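Long-range contact in endoglucanase A (Clostridium acetobutylicum, PDB 3IK2), which probably hydrolyses internal beta-1,4-glucosidic bonds of cellulose, as a glycoside hydrolase family 44 endoglucanase with a TIM-like barrel: residues A[442-447]-A[504-509]. Numbering follows the deposited sequence.
Sequences DIIVMN and AVHIVL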
loop_
_atom_site.group_PDB
_atom_site.type_symbol
_atom_site.label_atom_id
_atom_site.label_comp_id
_atom_site.label_asym_id
_atom_site.label_seq_id
_atom_site.Cartn_x
_atom_site.Cartn_y
_atom_site.Cartn_z
ATOM N N ASP A 442 6.714 13.025 -18.828
ATOM C CA ASP A 442 6.913 11.589 -18.646
ATOM C C ASP A 442 5.610 10.903 -18.940
ATOM O O ASP A 442 4.558 11.366 -18.498
ATOM C CB ASP A 442 7.368 11.258 -17.228
ATOM C CG ASP A 442 8.812 11.634 -16.988
ATOM O OD1 ASP A 442 9.721 10.862 -17.349
ATOM O OD2 ASP A 442 9.027 12.727 -16.440
ATOM N N ILE A 443 5.677 9.833 -19.732
ATOM C CA ILE A 443 4.472 9.125 -20.127
ATOM C C ILE A 443 4.692 7.641 -19.872
ATOM O O ILE A 443 5.721 7.089 -20.257
ATOM C CB ILE A 443 4.095 9.387 -21.604
ATOM C CG1 ILE A 443 4.058 10.889 -21.901
ATOM C CG2 ILE A 443 2.736 8.801 -21.921
ATOM C CD1 ILE A 443 4.104 11.227 -23.396
ATOM N N ILE A 444 3.736 7.012 -19.197
ATOM C CA ILE A 444 3.688 5.546 -19.117
ATOM C C ILE A 444 2.647 5.045 -20.090
ATOM O O ILE A 444 1.487 5.497 -20.080
ATOM C CB ILE A 444 3.344 5.028 -17.680
ATOM C CG1 ILE A 444 4.316 5.588 -16.655
ATOM C CG2 ILE A 444 3.333 3.462 -17.622
ATOM C CD1 ILE A 444 5.749 5.085 -16.811
ATOM N N VAL A 445 3.068 4.112 -20.942
ATOM C CA VAL A 445 2.185 3.531 -21.939
ATOM C C VAL A 445 2.392 2.026 -21.931
ATOM O O VAL A 445 3.529 1.547 -22.033
ATOM C CB VAL A 445 2.450 4.135 -23.368
ATOM C CG1 VAL A 445 1.494 3.570 -24.364
ATOM C CG2 VAL A 445 2.256 5.624 -23.347
ATOM N N MET A 446 1.292 1.286 -21.786
ATOM C CA MET A 446 1.308 -0.181 -21.785
ATOM C C MET A 446 0.307 -0.711 -22.815
ATOM O O MET A 446 -0.822 -0.213 -22.931
ATOM C CB MET A 446 0.904 -0.797 -20.430
ATOM C CG MET A 446 1.724 -0.482 -19.182
ATOM S SD MET A 446 0.596 -0.559 -17.737
ATOM C CE MET A 446 0.596 1.191 -17.308
ATOM N N ASN A 447 0.711 -1.771 -23.489
ATOM C CA ASN A 447 -0.155 -2.517 -24.360
ATOM C C ASN A 447 -0.532 -3.816 -23.628
ATOM O O ASN A 447 0.280 -4.733 -23.522
ATOM C CB ASN A 447 0.564 -2.766 -25.711
ATOM C CG ASN A 447 -0.226 -3.669 -26.666
ATOM O OD1 ASN A 447 -1.347 -4.070 -26.394
ATOM N ND2 ASN A 447 0.385 -3.989 -27.809
ATOM N N ALA A 504 5.367 -2.705 -21.640
ATOM C CA ALA A 504 5.163 -1.478 -20.865
ATOM C C ALA A 504 6.373 -0.561 -21.109
ATOM O O ALA A 504 7.518 -1.005 -21.064
ATOM C CB ALA A 504 4.998 -1.789 -19.377
ATOM N N VAL A 505 6.097 0.717 -21.336
ATOM C CA VAL A 505 7.088 1.674 -21.782
ATOM C C VAL A 505 6.948 2.973 -20.953
ATOM O O VAL A 505 5.846 3.312 -20.534
ATOM C CB VAL A 505 6.864 1.888 -23.363
ATOM C CG1 VAL A 505 6.681 3.317 -23.776
ATOM C CG2 VAL A 505 7.814 1.097 -24.203
ATOM N N HIS A 506 8.083 3.647 -20.717
ATOM C CA HIS A 506 8.174 5.004 -20.155
ATOM C C HIS A 506 8.767 5.919 -21.263
ATOM O O HIS A 506 9.893 5.700 -21.738
ATOM C CB HIS A 506 9.100 4.989 -18.891
ATOM C CG HIS A 506 9.197 6.297 -18.152
ATOM N ND1 HIS A 506 9.467 6.366 -16.792
ATOM C CD2 HIS A 506 9.055 7.580 -18.567
ATOM C CE1 HIS A 506 9.505 7.625 -16.414
ATOM N NE2 HIS A 506 9.254 8.387 -17.467
ATOM N N ILE A 507 8.000 6.930 -21.681
ATOM C CA ILE A 507 8.448 7.860 -22.717
ATOM C C ILE A 507 8.857 9.158 -22.039
ATOM O O ILE A 507 8.111 9.678 -21.212
ATOM C CB ILE A 507 7.335 8.139 -23.767
ATOM C CG1 ILE A 507 6.874 6.833 -24.421
ATOM C CG2 ILE A 507 7.799 9.188 -24.829
ATOM C CD1 ILE A 507 5.737 6.988 -25.383
ATOM N N VAL A 508 10.041 9.673 -22.385
ATOM C CA VAL A 508 10.497 10.966 -21.863
ATOM C C VAL A 508 10.552 11.967 -23.022
ATOM O O VAL A 508 11.296 11.771 -23.991
ATOM C CB VAL A 508 11.867 10.864 -21.149
ATOM C CG1 VAL A 508 12.257 12.220 -20.490
ATOM C CG2 VAL A 508 11.850 9.753 -20.107
ATOM N N LEU A 509 9.737 13.020 -22.937
ATOM C CA LEU A 509 9.765 14.073 -23.950
ATOM C C LEU A 509 10.517 15.273 -23.408
ATOM O O LEU A 509 10.375 15.630 -22.232
ATOM C CB LEU A 509 8.351 14.487 -24.375
ATOM C CG LEU A 509 7.319 13.451 -24.823
ATOM C CD1 LEU A 509 6.031 14.179 -25.140
ATOM C CD2 LEU A 509 7.761 12.647 -26.061
#
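I444 sets its CD1 methyl obliquely against the imidazole of H506, overlapping it off-centre in a CH-pi contact with CD1 4.2 Å from the ring centroid. The two residues are a non-hydrogen-bonded pair between neighbouring antiparallel strands, 442-447 and 504-509. The strands belong to the all-beta domain that accompanies the TIM-like barrel in this family 44 enzyme. The far end of the ring, at NE2, makes a polar link. H506 NE2 donates to D442 OD1 at 2.5 Å, with an N-H...O angle of 158°. The acceptor sits at the ring edge, near the imidazole plane. The bond uses the anti side of the carboxylate, which is turned 77° from the ring. H506 has CG anti to its backbone N (chi1 -175°), and the imidazole leans along the sheet to the D442 carboxylate. The other ring nitrogen, ND1, is bonded to L401 O, so both nitrogens of this buried ring are satisfied and its rotation is fixed. Y405 also meets the ring. Both partners, a carboxylate and a backbone carbonyl oxygen, are acceptors, which is consistent with an imidazole protonated on both nitrogens. V508 CG2 packs against the same D442 oxygen.

On the opposite face the two segments present aliphatic side chains. I443 and I507 are directly paired, with CB atoms 4.1 Å apart. I443 also reaches diagonally past this pair, and its CD1 meets L509 CD1 at 3.9 Å. V445 lies alongside V505 more loosely and touches the end of I507. F458 of strand 454-461, elsewhere in the same sheet, packs on V445 and I507. Two pairs of reciprocal backbone bonds, I443 with I507 and V445 with V505, hold the register. Back on the histidine face, beyond I444, M446 CG rests on the A504 CB methyl at 3.5 Å.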